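Local coordinates for calcium homeostasis modulator protein 5 (Homo sapiens, PDB 7D60) that oligomerizes into undecameric cone-shaped assemblies that may act as large-pore channels, with gating and ion conductance likely regulated by membrane lipids, at residues P84-P89 / A261-S266; K143-E148 / N168-L173. One frame throughout, in Å; residues are numbered along the deposited sequence.

Contact 1 of 2, residues P84-P89 / A261-S266; sequences PRKIFP and AWEAAS
Lys86 and Glu263 make the contact through a single salt bridge: NZ of Lys86 lies 3.1 Å from OE1 of Glu263, and no other pair of side chains meets across the two segments. The backbones stay well apart, CA of Lys86 and CA of Ala264 being 8.5 Å from each other, so long side chains must span the gap. In Lys86, CG sits between the backbone N and the carbonyl carbon (chi1 76°), and from there the chain runs extended to the ammonium. The glutamate instead folds at chi2 (-59°), which brings one carboxylate oxygen round to the lysine.

Hydrogen bonding adds a second subunit. Ser208 OG of that neighbouring copy bonds both to NZ of Lys86 and to OE1 of Glu263, so the hydroxyl ties together the two charged ends. A weak bond joins Lys86 NZ to Gly79 O.

Within 84-89, Ile87 N bonds to Pro84 O (3.1 Å), closing the 3-10 turn that carries Lys86, and Phe88 N bonds to the same oxygen. The result is an intrachain salt bridge at a subunit interface, joining the cytoplasmic loop after helix 71-77 to the short helix 259-264 of the C-terminal cytoplasmic region.

Contact 2 of 2, residues K143-E148 / N168-L173; sequences KGKPKE and NEELKL
Lys145 laid against Glu170 and Leu171 makes this small, partly buried contact, which joins the extracellular loop after helix 138-141 to the start of the long helix 168-203. Lys145 and Glu170 approach from opposite directions and meet through the lysine methylenes: CE of Lys145 is 3.3 Å from OE2 of Glu170, and CD of Lys145 lies 3.4 Å from the same oxygen. The lysine is bent at chi2 (-71°) and again at chi4 (-63°), and this last bend leaves NZ of Lys145 4.4 Å from OE2 of Glu170. Opposite charges are therefore near without forming a salt bridge, and any attraction between them is probably modest.

In the CALHM family fold, helix 168-203 carries the fourth transmembrane span, S4, and its first turns stand on the extracellular side, where the loop folds back on them. Here the helix is only weakly bonded, Lys172 N reaching Asn168 O at 3.4 Å.

Leu171 supplies the apolar part of the contact, its CD2 packing at 4.2 Å from CE of Lys145. The leucine is buried and also touches Val156, while Pro146 and Glu148 on the loop side and Asn168 on the helix all rest on Met163.

Overall arrangement
The two contacts lie on opposite sides of the chain's centre, contact 1 about 26 Å and contact 2 about 40 Å from it, the first on the cytoplasmic side and the second on the extracellular side. Their centres are 64 Å apart and their nearest atoms about 50 Å apart, so neither touches the other. In sequence, both segments of contact 2 fall between those of contact 1, and the transmembrane spans S3 and S4 lie in that same interval. Both contacts lie away from the annotated lipid sites. Contact 1 shares its polar atoms with a second subunit; the touching residues of contact 2 all belong to one chain, although Leu173 of its helical segment packs on Cys41 of another subunit.

Contact 1 of 2, residues P84-P89 / A261-S266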
loop_
_atom_site.group_PDB
_atom_site.type_symbol
_atom_site.label_atom_id
_atom_site.label_comp_id
_atom_site.label_asym_id
_atom_site.label_seq_id
_atom_site.Cartn_x
_atom_site.Cartn_y
_atom_site.Cartn_z
ATOM N N PRO A 84 -51.471 1.719 -45.225
ATOM C CA PRO A 84 -51.756 2.444 -43.977
ATOM C C PRO A 84 -52.901 1.862 -43.169
ATOM O O PRO A 84 -53.039 2.216 -41.992
ATOM C CB PRO A 84 -52.091 3.861 -44.460
ATOM C CG PRO A 84 -51.587 3.929 -45.865
ATOM C CD PRO A 84 -51.730 2.551 -46.408
ATOM N N ARG A 85 -53.706 0.967 -43.740
ATOM C CA ARG A 85 -54.837 0.397 -43.023
ATOM C C ARG A 85 -54.431 -0.638 -41.982
ATOM O O ARG A 85 -55.295 -1.102 -41.233
ATOM C CB ARG A 85 -55.819 -0.227 -44.013
ATOM C CG ARG A 85 -56.318 0.744 -45.067
ATOM C CD ARG A 85 -57.096 1.893 -44.437
ATOM N NE ARG A 85 -56.367 3.158 -44.492
ATOM C CZ ARG A 85 -56.864 4.324 -44.090
ATOM N NH1 ARG A 85 -58.094 4.389 -43.601
ATOM N NH2 ARG A 85 -56.130 5.427 -44.175
ATOM N N LYS A 86 -53.158 -1.021 -41.917
ATOM C CA LYS A 86 -52.697 -1.871 -40.828
ATOM C C LYS A 86 -52.336 -1.075 -39.583
ATOM O O LYS A 86 -52.009 -1.676 -38.555
ATOM C CB LYS A 86 -51.498 -2.706 -41.277
ATOM C CG LYS A 86 -50.195 -1.943 -41.353
ATOM C CD LYS A 86 -49.122 -2.773 -42.031
ATOM C CE LYS A 86 -48.123 -1.890 -42.751
ATOM N NZ LYS A 86 -47.048 -2.690 -43.388
ATOM N N ILE A 87 -52.387 0.253 -39.655
ATOM C CA ILE A 87 -52.124 1.118 -38.512
ATOM C C ILE A 87 -53.438 1.800 -38.151
ATOM O O ILE A 87 -53.654 2.201 -37.003
ATOM C CB ILE A 87 -51.002 2.121 -38.837
ATOM C CG1 ILE A 87 -49.794 1.373 -39.391
ATOM C CG2 ILE A 87 -50.529 2.843 -37.602
ATOM C CD1 ILE A 87 -48.709 2.266 -39.896
ATOM N N PHE A 88 -54.343 1.893 -39.123
ATOM C CA PHE A 88 -55.711 2.352 -38.913
ATOM C C PHE A 88 -56.687 1.209 -39.166
ATOM O O PHE A 88 -57.316 1.173 -40.231
ATOM C CB PHE A 88 -56.058 3.510 -39.849
ATOM C CG PHE A 88 -55.180 4.707 -39.691
ATOM C CD1 PHE A 88 -55.444 5.646 -38.714
ATOM C CD2 PHE A 88 -54.097 4.901 -40.533
ATOM C CE1 PHE A 88 -54.641 6.756 -38.575
ATOM C CE2 PHE A 88 -53.285 6.010 -40.396
ATOM C CZ PHE A 88 -53.558 6.936 -39.413
ATOM N N PRO A 89 -56.850 0.267 -38.240
ATOM C CA PRO A 89 -57.720 -0.884 -38.504
ATOM C C PRO A 89 -59.191 -0.496 -38.423
ATOM O O PRO A 89 -59.556 0.603 -38.006
ATOM C CB PRO A 89 -57.338 -1.880 -37.407
ATOM C CG PRO A 89 -56.792 -1.059 -36.309
ATOM C CD PRO A 89 -56.305 0.246 -36.872
ATOM N N ALA A 261 -47.163 -13.183 -44.650
ATOM C CA ALA A 261 -47.063 -13.596 -43.257
ATOM C C ALA A 261 -46.144 -12.693 -42.452
ATOM O O ALA A 261 -46.313 -12.578 -41.237
ATOM C CB ALA A 261 -46.575 -15.037 -43.168
ATOM N N TRP A 262 -45.162 -12.065 -43.101
ATOM C CA TRP A 262 -44.304 -11.108 -42.411
ATOM C C TRP A 262 -45.070 -9.844 -42.055
ATOM O O TRP A 262 -44.862 -9.266 -40.985
ATOM C CB TRP A 262 -43.106 -10.747 -43.281
ATOM C CG TRP A 262 -41.918 -11.654 -43.235
ATOM C CD1 TRP A 262 -41.420 -12.380 -44.265
ATOM C CD2 TRP A 262 -41.043 -11.881 -42.130
ATOM N NE1 TRP A 262 -40.310 -13.065 -43.873
ATOM C CE2 TRP A 262 -40.053 -12.775 -42.563
ATOM C CE3 TRP A 262 -41.006 -11.427 -40.815
ATOM C CZ2 TRP A 262 -39.040 -13.221 -41.733
ATOM C CZ3 TRP A 262 -40.001 -11.874 -39.992
ATOM C CH2 TRP A 262 -39.032 -12.760 -40.453
ATOM N N GLU A 263 -45.950 -9.389 -42.947
ATOM C CA GLU A 263 -46.672 -8.146 -42.712
ATOM C C GLU A 263 -47.862 -8.334 -41.787
ATOM O O GLU A 263 -48.268 -7.384 -41.114
ATOM C CB GLU A 263 -47.139 -7.544 -44.036
ATOM C CG GLU A 263 -46.026 -7.237 -45.019
ATOM C CD GLU A 263 -44.994 -6.260 -44.479
ATOM O OE1 GLU A 263 -45.309 -5.057 -44.380
ATOM O OE2 GLU A 263 -43.860 -6.691 -44.166
ATOM N N ALA A 264 -48.438 -9.536 -41.741
ATOM C CA ALA A 264 -49.563 -9.779 -40.848
ATOM C C ALA A 264 -49.116 -9.906 -39.401
ATOM O O ALA A 264 -49.888 -9.600 -38.489
ATOM C CB ALA A 264 -50.317 -11.033 -41.276
ATOM N N ALA A 265 -47.884 -10.341 -39.168
ATOM C CA ALA A 265 -47.355 -10.471 -37.820
ATOM C C ALA A 265 -46.781 -9.173 -37.276
ATOM O O ALA A 265 -46.258 -9.171 -36.159
ATOM C CB ALA A 265 -46.280 -11.551 -37.781
ATOM N N SER A 266 -46.864 -8.077 -38.028
ATOM C CA SER A 266 -46.329 -6.789 -37.609
ATOM C C SER A 266 -47.421 -5.765 -37.330
ATOM O O SER A 266 -47.132 -4.571 -37.243
ATOM C CB SER A 266 -45.367 -6.246 -38.661
ATOM O OG SER A 266 -44.111 -6.886 -38.580
#

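Contact 2 of 2, residues K143-E148 / N168-L173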
loop_
_atom_site.group_PDB
_atom_site.type_symbol
_atom_site.label_atom_id
_atom_site.label_comp_id
_atom_site.label_asym_id
_atom_site.label_seq_id
_atom_site.Cartn_x
_atom_site.Cartn_y
_atom_site.Cartn_z
ATOM N N LYS A 143 -42.815 48.188 -6.615
ATOM C CA LYS A 143 -43.948 48.683 -5.840
ATOM C C LYS A 143 -43.572 49.890 -4.987
ATOM O O LYS A 143 -44.175 50.959 -5.114
ATOM C CB LYS A 143 -44.515 47.563 -4.960
ATOM C CG LYS A 143 -45.990 47.714 -4.626
ATOM C CD LYS A 143 -46.827 47.939 -5.873
ATOM C CE LYS A 143 -48.302 48.060 -5.534
ATOM N NZ LYS A 143 -49.132 48.331 -6.740
ATOM N N GLY A 144 -42.579 49.736 -4.117
ATOM C CA GLY A 144 -42.150 50.823 -3.260
ATOM C C GLY A 144 -40.718 51.234 -3.524
ATOM O O GLY A 144 -39.958 51.517 -2.595
ATOM N N LYS A 145 -40.346 51.266 -4.788
ATOM C CA LYS A 145 -39.012 51.585 -5.259
ATOM C C LYS A 145 -38.970 53.003 -5.813
ATOM O O LYS A 145 -40.015 53.596 -6.092
ATOM C CB LYS A 145 -38.591 50.581 -6.339
ATOM C CG LYS A 145 -39.005 49.158 -6.050
ATOM C CD LYS A 145 -38.216 48.556 -4.908
ATOM C CE LYS A 145 -38.713 47.153 -4.608
ATOM N NZ LYS A 145 -40.130 47.143 -4.154
ATOM N N PRO A 146 -37.781 53.591 -5.965
ATOM C CA PRO A 146 -37.675 54.889 -6.646
ATOM C C PRO A 146 -38.068 54.812 -8.116
ATOM O O PRO A 146 -38.269 53.744 -8.695
ATOM C CB PRO A 146 -36.196 55.262 -6.489
ATOM C CG PRO A 146 -35.522 54.041 -5.959
ATOM C CD PRO A 146 -36.557 53.303 -5.197
ATOM N N LYS A 147 -38.154 55.995 -8.729
ATOM C CA LYS A 147 -38.727 56.125 -10.065
ATOM C C LYS A 147 -37.821 55.588 -11.165
ATOM O O LYS A 147 -38.278 55.429 -12.301
ATOM C CB LYS A 147 -39.063 57.589 -10.350
ATOM C CG LYS A 147 -40.337 57.775 -11.148
ATOM C CD LYS A 147 -40.288 59.040 -11.986
ATOM C CE LYS A 147 -41.456 59.095 -12.957
ATOM N NZ LYS A 147 -41.281 60.156 -13.987
ATOM N N GLU A 148 -36.554 55.301 -10.864
ATOM C CA GLU A 148 -35.647 54.691 -11.825
ATOM C C GLU A 148 -35.710 53.165 -11.809
ATOM O O GLU A 148 -34.761 52.509 -12.250
ATOM C CB GLU A 148 -34.216 55.166 -11.573
ATOM C CG GLU A 148 -33.857 55.313 -10.109
ATOM C CD GLU A 148 -32.496 55.946 -9.908
ATOM O OE1 GLU A 148 -31.720 56.010 -10.883
ATOM O OE2 GLU A 148 -32.205 56.387 -8.777
ATOM N N ASN A 168 -30.812 47.486 -5.058
ATOM C CA ASN A 168 -30.530 46.517 -6.110
ATOM C C ASN A 168 -30.408 45.105 -5.559
ATOM O O ASN A 168 -30.706 44.140 -6.267
ATOM C CB ASN A 168 -29.246 46.891 -6.849
ATOM C CG ASN A 168 -29.413 48.109 -7.723
ATOM O OD1 ASN A 168 -30.509 48.401 -8.195
ATOM N ND2 ASN A 168 -28.323 48.828 -7.949
ATOM N N GLU A 169 -29.973 44.962 -4.311
ATOM C CA GLU A 169 -29.817 43.641 -3.723
ATOM C C GLU A 169 -31.143 43.030 -3.300
ATOM O O GLU A 169 -31.217 41.812 -3.114
ATOM C CB GLU A 169 -28.867 43.710 -2.528
ATOM C CG GLU A 169 -28.114 42.422 -2.235
ATOM C CD GLU A 169 -27.378 41.869 -3.444
ATOM O OE1 GLU A 169 -26.663 42.639 -4.119
ATOM O OE2 GLU A 169 -27.511 40.658 -3.715
ATOM N N GLU A 170 -32.189 43.834 -3.145
ATOM C CA GLU A 170 -33.504 43.310 -2.817
ATOM C C GLU A 170 -34.436 43.265 -4.017
ATOM O O GLU A 170 -35.567 42.794 -3.885
ATOM C CB GLU A 170 -34.139 44.121 -1.686
ATOM C CG GLU A 170 -34.333 45.585 -1.977
ATOM C CD GLU A 170 -35.749 45.911 -2.395
ATOM O OE1 GLU A 170 -36.619 45.021 -2.300
ATOM O OE2 GLU A 170 -35.993 47.064 -2.803
ATOM N N LEU A 171 -34.001 43.753 -5.176
ATOM C CA LEU A 171 -34.712 43.448 -6.410
ATOM C C LEU A 171 -34.242 42.129 -6.999
ATOM O O LEU A 171 -34.968 41.508 -7.776
ATOM C CB LEU A 171 -34.528 44.571 -7.425
ATOM C CG LEU A 171 -35.522 45.726 -7.361
ATOM C CD1 LEU A 171 -35.001 46.903 -8.155
ATOM C CD2 LEU A 171 -36.872 45.295 -7.877
ATOM N N LYS A 172 -33.037 41.694 -6.645
ATOM C CA LYS A 172 -32.549 40.385 -7.043
ATOM C C LYS A 172 -33.045 39.276 -6.131
ATOM O O LYS A 172 -32.853 38.101 -6.451
ATOM C CB LYS A 172 -31.026 40.374 -7.061
ATOM C CG LYS A 172 -30.424 40.921 -8.328
ATOM C CD LYS A 172 -28.930 41.108 -8.178
ATOM C CE LYS A 172 -28.245 39.811 -7.797
ATOM N NZ LYS A 172 -26.804 40.030 -7.509
ATOM N N LEU A 173 -33.648 39.618 -4.998
ATOM C CA LEU A 173 -34.263 38.627 -4.131
ATOM C C LEU A 173 -35.747 38.479 -4.397
ATOM O O LEU A 173 -36.319 37.428 -4.103
ATOM C CB LEU A 173 -34.051 38.997 -2.662
ATOM C CG LEU A 173 -32.699 38.675 -2.034
ATOM C CD1 LEU A 173 -32.767 38.868 -0.538
ATOM C CD2 LEU A 173 -32.255 37.269 -2.368
#